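Local coordinates for protein cytosolic IMP-GMP specific 5'-nucleotidase (Legionella pneumophila subsp. pneumophila, PDB 4OHF) that probably hydrolyses purine nucleoside 5'-monophosphates such as IMP and GMP in the cytosol, as a magnesium-dependent 5'-nucleotidase with a HAD-like fold, at residues E330-S333 with Q334-L338; L382-S385 with T386-Q390; S392-L395 with Q396-N399. All coordinates share one frame; numbering follows the deposited sequence.

Contact 1 (E330-S333 with Q334-L338); sequences EIAS and QIRAL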
loop_
_atom_site.group_PDB
_atom_site.type_symbol
_atom_site.label_atom_id
_atom_site.label_comp_id
_atom_site.label_asym_id
_atom_site.label_seq_id
_atom_site.Cartn_x
_atom_site.Cartn_y
_atom_site.Cartn_z
ATOM N N GLU B 330 4.073 -37.470 -8.447
ATOM C CA GLU B 330 3.944 -37.422 -6.989
ATOM C C GLU B 330 3.199 -38.653 -6.478
ATOM O O GLU B 330 3.658 -39.333 -5.569
ATOM C CB GLU B 330 3.174 -36.181 -6.551
ATOM C CG GLU B 330 3.968 -34.902 -6.567
ATOM C CD GLU B 330 4.543 -34.549 -5.211
ATOM O OE1 GLU B 330 3.771 -34.462 -4.232
ATOM O OE2 GLU B 330 5.769 -34.347 -5.134
ATOM N N ILE B 331 2.035 -38.931 -7.056
ATOM C CA ILE B 331 1.248 -40.089 -6.648
ATOM C C ILE B 331 2.080 -41.351 -6.863
ATOM O O ILE B 331 2.214 -42.182 -5.964
ATOM C CB ILE B 331 -0.052 -40.238 -7.487
ATOM C CG1 ILE B 331 -0.816 -38.912 -7.548
ATOM C CG2 ILE B 331 -0.933 -41.337 -6.886
ATOM C CD1 ILE B 331 -1.487 -38.532 -6.279
ATOM N N ALA B 332 2.637 -41.488 -8.062
ATOM C CA ALA B 332 3.442 -42.659 -8.398
ATOM C C ALA B 332 4.528 -42.858 -7.358
ATOM O O ALA B 332 4.822 -43.986 -6.967
ATOM C CB ALA B 332 4.056 -42.511 -9.789
ATOM N N SER B 333 5.118 -41.759 -6.910
ATOM C CA SER B 333 6.159 -41.833 -5.900
ATOM C C SER B 333 5.654 -42.137 -4.484
ATOM O O SER B 333 6.323 -42.824 -3.720
ATOM C CB SER B 333 6.974 -40.540 -5.890
ATOM O OG SER B 333 7.792 -40.467 -7.043
ATOM N N GLN B 334 4.485 -41.633 -4.119
ATOM C CA GLN B 334 3.983 -41.900 -2.772
ATOM C C GLN B 334 3.613 -43.384 -2.635
ATOM O O GLN B 334 3.692 -43.962 -1.542
ATOM C CB GLN B 334 2.774 -41.007 -2.466
ATOM C CG GLN B 334 3.084 -39.502 -2.524
ATOM C CD GLN B 334 1.855 -38.623 -2.285
ATOM O OE1 GLN B 334 1.402 -38.454 -1.152
ATOM N NE2 GLN B 334 1.307 -38.070 -3.363
ATOM N N ILE B 335 3.217 -43.990 -3.752
ATOM C CA ILE B 335 2.853 -45.394 -3.788
ATOM C C ILE B 335 4.110 -46.251 -3.658
ATOM O O ILE B 335 4.123 -47.260 -2.961
ATOM C CB ILE B 335 2.170 -45.743 -5.114
ATOM C CG1 ILE B 335 0.948 -44.849 -5.319
ATOM C CG2 ILE B 335 1.805 -47.224 -5.131
ATOM C CD1 ILE B 335 0.176 -45.123 -6.594
ATOM N N ARG B 336 5.167 -45.850 -4.351
ATOM C CA ARG B 336 6.431 -46.571 -4.313
ATOM C C ARG B 336 7.097 -46.406 -2.965
ATOM O O ARG B 336 8.065 -47.097 -2.653
ATOM C CB ARG B 336 7.365 -46.044 -5.395
ATOM C CG ARG B 336 7.496 -46.953 -6.614
ATOM C CD ARG B 336 7.679 -46.125 -7.877
ATOM N NE ARG B 336 8.439 -44.909 -7.610
ATOM C CZ ARG B 336 8.395 -43.811 -8.362
ATOM N NH1 ARG B 336 7.623 -43.766 -9.448
ATOM N NH2 ARG B 336 9.116 -42.747 -8.016
ATOM N N ALA B 337 6.573 -45.493 -2.158
ATOM C CA ALA B 337 7.167 -45.220 -0.864
ATOM C C ALA B 337 6.291 -45.723 0.263
ATOM O O ALA B 337 6.667 -45.640 1.444
ATOM C CB ALA B 337 7.424 -43.716 -0.716
ATOM N N LEU B 338 5.130 -46.253 -0.099
ATOM C CA LEU B 338 4.201 -46.760 0.901
ATOM C C LEU B 338 4.849 -47.645 1.956
ATOM O O LEU B 338 4.868 -47.301 3.131
ATOM C CB LEU B 338 3.052 -47.514 0.236
ATOM C CG LEU B 338 1.742 -46.721 0.107
ATOM C CD1 LEU B 338 0.657 -47.670 -0.380
ATOM C CD2 LEU B 338 1.329 -46.117 1.447
#
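Gln334, Ile335 and Arg336 each hydrogen-bond through the backbone N to the carbonyl four residues earlier, on Glu330, Ile331 and Ala332, forming the closing turns of helix 327-336. Ile335 N reaches Ile331 O at 3.0 Å, and Gln334 N lies 2.8 Å from Glu330 O. The side chain of Gln334 bends back over that same carbonyl: CG is set beside the backbone N (chi1 -60°), and the chain runs on extended, bringing NE2 close enough for a second, weak hydrogen bond to Glu330 O at 3.5 Å. The end of this amide also brushes the tip of Ile331, whose CD1 is 4.1 Å from NE2. One turn along, the two isoleucines come together at an oblique angle through methyl groups, Ile331 CG2 lying 4.0 Å from Ile335 CD1. The Arg336 chain is bent at chi2 and chi3, and the guanidinium folds back along the helix, so that Ala332 O and Ser333 CA lie over one of its faces, both displaced toward the rim. Its NH1 comes within 3.8 Å of Ala332 CB and has a long, weak ion pair with Glu329. Ser333 OG is 2.8 Å from Arg336 NH2, but the geometry does not suit a hydrogen bond; this hydroxyl is bonded to the carbonyls of Glu329 and Phe401. Glu330 likewise directs its carboxylate outside the turn, OE2 bonding to the backbone N of Val409. Helix 327-336 follows strand 319-323 of the mixed sheet and leads directly into the long helix 338-367. Tyr402 from the loop after helix 374-399 packs on Ser333 and Gln334, while Ile459 of the second subunit covers Gln334 and Ile335.

Contact 2 (L382-S385 with T386-Q390); sequences LQIS and TVDLQ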
loop_
_atom_site.group_PDB
_atom_site.type_symbol
_atom_site.label_atom_id
_atom_site.label_comp_id
_atom_site.label_asym_id
_atom_site.label_seq_id
_atom_site.Cartn_x
_atom_site.Cartn_y
_atom_site.Cartn_z
ATOM N N LEU B 382 18.822 -44.781 25.886
ATOM C CA LEU B 382 19.515 -45.534 24.832
ATOM C C LEU B 382 18.511 -46.031 23.795
ATOM O O LEU B 382 18.685 -45.841 22.589
ATOM C CB LEU B 382 20.280 -46.715 25.446
ATOM C CG LEU B 382 21.745 -46.440 25.834
ATOM C CD1 LEU B 382 21.873 -45.159 26.646
ATOM C CD2 LEU B 382 22.278 -47.625 26.624
ATOM N N GLN B 383 17.457 -46.664 24.291
ATOM C CA GLN B 383 16.378 -47.180 23.463
ATOM C C GLN B 383 15.850 -46.078 22.519
ATOM O O GLN B 383 15.628 -46.302 21.326
ATOM C CB GLN B 383 15.242 -47.668 24.367
ATOM C CG GLN B 383 14.731 -49.047 24.030
ATOM C CD GLN B 383 13.359 -49.306 24.611
ATOM O OE1 GLN B 383 13.173 -49.276 25.827
ATOM N NE2 GLN B 383 12.384 -49.560 23.740
ATOM N N ILE B 384 15.645 -44.883 23.057
ATOM C CA ILE B 384 15.149 -43.794 22.248
ATOM C C ILE B 384 16.226 -43.378 21.267
ATOM O O ILE B 384 15.930 -42.959 20.151
ATOM C CB ILE B 384 14.720 -42.604 23.131
ATOM C CG1 ILE B 384 13.491 -43.003 23.960
ATOM C CG2 ILE B 384 14.421 -41.396 22.273
ATOM C CD1 ILE B 384 13.033 -41.939 24.954
ATOM N N SER B 385 17.481 -43.515 21.671
ATOM C CA SER B 385 18.589 -43.156 20.793
ATOM C C SER B 385 18.648 -44.130 19.620
ATOM O O SER B 385 19.027 -43.756 18.505
ATOM C CB SER B 385 19.906 -43.194 21.554
ATOM O OG SER B 385 20.408 -41.884 21.739
ATOM N N THR B 386 18.264 -45.380 19.892
ATOM C CA THR B 386 18.255 -46.437 18.886
ATOM C C THR B 386 17.104 -46.253 17.885
ATOM O O THR B 386 17.312 -46.304 16.667
ATOM C CB THR B 386 18.156 -47.819 19.558
ATOM O OG1 THR B 386 19.309 -48.024 20.378
ATOM C CG2 THR B 386 18.081 -48.920 18.529
ATOM N N VAL B 387 15.894 -46.030 18.386
ATOM C CA VAL B 387 14.774 -45.837 17.482
ATOM C C VAL B 387 14.977 -44.538 16.694
ATOM O O VAL B 387 14.677 -44.484 15.505
ATOM C CB VAL B 387 13.424 -45.814 18.247
ATOM C CG1 VAL B 387 13.384 -44.647 19.219
ATOM C CG2 VAL B 387 12.269 -45.738 17.264
ATOM N N ASP B 388 15.509 -43.505 17.354
ATOM C CA ASP B 388 15.757 -42.221 16.695
ATOM C C ASP B 388 16.689 -42.409 15.516
ATOM O O ASP B 388 16.639 -41.650 14.542
ATOM C CB ASP B 388 16.392 -41.212 17.656
ATOM C CG ASP B 388 15.361 -40.424 18.461
ATOM O OD1 ASP B 388 14.140 -40.586 18.234
ATOM O OD2 ASP B 388 15.787 -39.632 19.330
ATOM N N LEU B 389 17.544 -43.425 15.614
ATOM C CA LEU B 389 18.504 -43.734 14.559
ATOM C C LEU B 389 17.828 -44.535 13.455
ATOM O O LEU B 389 18.076 -44.303 12.274
ATOM C CB LEU B 389 19.680 -44.526 15.127
ATOM C CG LEU B 389 20.737 -44.931 14.105
ATOM C CD1 LEU B 389 21.506 -43.701 13.647
ATOM C CD2 LEU B 389 21.678 -45.954 14.724
ATOM N N GLN B 390 16.978 -45.478 13.848
ATOM C CA GLN B 390 16.246 -46.307 12.897
ATOM C C GLN B 390 15.447 -45.378 11.964
ATOM O O GLN B 390 15.502 -45.502 10.737
ATOM C CB GLN B 390 15.293 -47.232 13.660
ATOM C CG GLN B 390 14.534 -48.230 12.807
ATOM C CD GLN B 390 13.428 -48.951 13.588
ATOM O OE1 GLN B 390 13.646 -49.431 14.709
ATOM N NE2 GLN B 390 12.236 -49.034 12.992
#
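Leu382 O accepts two hydrogen bonds from Thr386: the backbone N at 2.8 Å and the hydroxyl OG1 at 3.2 Å. The amide approaches almost in line with the carbonyl, whereas the hydroxyl comes from above the carbonyl plane, 48° out of it. Thr386 can make both because OG1 sits beside its own backbone N (chi1 -62°), which turns the hydroxyl back toward the preceding turn and leaves CG2 anti to the backbone N. The helical ladder goes on with Val387 N to Gln383 O, nearly straight at 168°, and Asp388 N to Ile384 O; Leu389 N to Ser385 O is weak. Val387 CG1 lies between its backbone N and carbonyl carbon and faces Ile384 O. Ile384 and Asp388, a turn apart, run alongside each other in the same direction. The methyl branch CG2 of Ile384 flanks the carboxylate of Asp388, at 3.7 Å from OD2. The carboxylate finds its charged partner outside the turn: OD1 forms a salt bridge with Lys351 on helix 338-367, the antiparallel partner in the helical hairpin, and Ile384 itself packs on Lys351 and Leu354. Chemically, then, the turn has two sides. Along the exposed one, a hydroxyl shares a carbonyl that the backbone already uses, which gives the threonine hydroxyl an acceptor within its own helix; along the other, a methyl lies against a carboxylate whose charge is paired with a lysine, an interaction that probably favours the ionised acid and ties the two helices together.

Contact 3 (S392-L395 with Q396-N399); sequences SRLL and QEQN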
loop_
_atom_site.group_PDB
_atom_site.type_symbol
_atom_site.label_atom_id
_atom_site.label_comp_id
_atom_site.label_asym_id
_atom_site.label_seq_id
_atom_site.Cartn_x
_atom_site.Cartn_y
_atom_site.Cartn_z
ATOM N N SER B 392 15.734 -41.930 11.521
ATOM C CA SER B 392 16.552 -40.999 10.750
ATOM C C SER B 392 16.991 -41.642 9.440
ATOM O O SER B 392 17.086 -40.975 8.395
ATOM C CB SER B 392 17.772 -40.577 11.575
ATOM O OG SER B 392 18.309 -39.360 11.091
ATOM N N ARG B 393 17.251 -42.947 9.507
ATOM C CA ARG B 393 17.668 -43.716 8.343
ATOM C C ARG B 393 16.454 -44.002 7.462
ATOM O O ARG B 393 16.521 -43.827 6.245
ATOM C CB ARG B 393 18.360 -45.017 8.785
ATOM C CG ARG B 393 19.461 -44.770 9.818
ATOM C CD ARG B 393 20.805 -45.376 9.448
ATOM N NE ARG B 393 21.079 -46.588 10.208
ATOM C CZ ARG B 393 22.237 -46.853 10.804
ATOM N NH1 ARG B 393 23.244 -45.994 10.733
ATOM N NH2 ARG B 393 22.384 -47.979 11.483
ATOM N N LEU B 394 15.345 -44.429 8.063
ATOM C CA LEU B 394 14.129 -44.682 7.293
ATOM C C LEU B 394 13.736 -43.425 6.518
ATOM O O LEU B 394 13.290 -43.515 5.381
ATOM C CB LEU B 394 12.978 -45.097 8.209
ATOM C CG LEU B 394 12.914 -46.569 8.620
ATOM C CD1 LEU B 394 11.827 -46.760 9.652
ATOM C CD2 LEU B 394 12.636 -47.432 7.399
ATOM N N LEU B 395 13.905 -42.254 7.128
ATOM C CA LEU B 395 13.576 -41.007 6.452
ATOM C C LEU B 395 14.453 -40.819 5.210
ATOM O O LEU B 395 13.932 -40.604 4.118
ATOM C CB LEU B 395 13.732 -39.809 7.402
ATOM C CG LEU B 395 12.768 -39.702 8.599
ATOM C CD1 LEU B 395 13.161 -38.514 9.474
ATOM C CD2 LEU B 395 11.335 -39.564 8.120
ATOM N N GLN B 396 15.776 -40.892 5.379
ATOM C CA GLN B 396 16.724 -40.754 4.262
ATOM C C GLN B 396 16.298 -41.676 3.114
ATOM O O GLN B 396 16.410 -41.341 1.937
ATOM C CB GLN B 396 18.145 -41.125 4.720
ATOM C CG GLN B 396 19.060 -41.596 3.581
ATOM C CD GLN B 396 20.335 -42.314 4.055
ATOM O OE1 GLN B 396 20.284 -43.251 4.866
ATOM N NE2 GLN B 396 21.482 -41.883 3.531
ATOM N N GLU B 397 15.809 -42.850 3.485
ATOM C CA GLU B 397 15.343 -43.847 2.534
ATOM C C GLU B 397 14.083 -43.353 1.827
ATOM O O GLU B 397 13.887 -43.585 0.624
ATOM C CB GLU B 397 15.042 -45.133 3.279
ATOM C CG GLU B 397 14.378 -46.187 2.457
ATOM C CD GLU B 397 15.090 -47.496 2.587
ATOM O OE1 GLU B 397 14.998 -48.125 3.674
ATOM O OE2 GLU B 397 15.766 -47.878 1.599
ATOM N N GLN B 398 13.223 -42.676 2.582
ATOM C CA GLN B 398 11.991 -42.153 2.016
ATOM C C GLN B 398 12.281 -41.062 1.000
ATOM O O GLN B 398 11.547 -40.894 0.035
ATOM C CB GLN B 398 11.100 -41.584 3.106
ATOM C CG GLN B 398 9.862 -40.896 2.575
ATOM C CD GLN B 398 9.011 -40.319 3.689
ATOM O OE1 GLN B 398 9.476 -39.480 4.464
ATOM N NE2 GLN B 398 7.759 -40.772 3.781
ATOM N N ASN B 399 13.357 -40.324 1.223
ATOM C CA ASN B 399 13.727 -39.236 0.334
ATOM C C ASN B 399 14.109 -39.672 -1.080
ATOM O O ASN B 399 13.882 -38.935 -2.048
ATOM C CB ASN B 399 14.855 -38.420 0.968
ATOM C CG ASN B 399 14.358 -37.542 2.100
ATOM O OD1 ASN B 399 15.141 -36.897 2.795
ATOM N ND2 ASN B 399 13.040 -37.509 2.286
#
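Leu395 and Gln398 meet obliquely on the side of the helix that faces its neighbour, with Leu395 CD2 and Gln398 OE1 4.1 Å apart, a loose touch between a methyl and an amide oxygen. The close contacts lie instead at the backbone. Gln398 N is 2.9 Å from Leu394 O, and the same amide also makes a weak bond to Leu395 O. Asn399 N binds Leu395 O as well, at 3.0 Å and nearly along the C=O axis, so this carbonyl serves two successive amides, the first only weakly. Residues 392-399 belong to the C-terminal part of helix 374-399, which runs back along helix 338-367 as the second arm of a helical hairpin. Leu394 and Leu395 make apolar contacts with Ile344 of that partner helix, Leu394 packs also on Lys343, and Glu397 on Ile340; these contacts make up the inner side of the turn. Gln398 reaches across with its chain extended and CG anti to the backbone N (chi1 174°), and NE2 makes a weak hydrogen bond to Glu341 OE2. The outer side is looser. There the exposed Gln396 makes no close side-chain contact with residues 392-395 beyond its CB near Arg393 O. Ser392 and Arg393, exposed at the start of this stretch, touch residues 396-399 chiefly through their backbone carbonyls: Ser392 O takes Gln396 N at 3.3 Å, with the donor above the carbonyl plane, and Arg393 O takes Glu397 N. Beyond the turn, the Ser400 hydroxyl bonds to Glu397 O, and Asn399 packs against Glu407 in the following loop.

Overall arrangement
The three contacts follow one another along the chain, with helix 338-367 as the element that joins them. Contact 1 ends where that long helix starts; contacts 2 and 3 are adjoining parts of helix 374-399, which returns along it, with centres about 14 Å apart. Contact 3 brings the returning helix back toward contact 1: their centres are again about 14 Å apart and their nearest atoms about 5 Å, without touching. Contact 2 lies farther out on the hairpin, its centre about 27 Å from that of contact 1. None of the three includes a residue of the magnesium site (Asp23, Asp25, Asp303) or of the GMP pocket (Arg86, Tyr87, Tyr421).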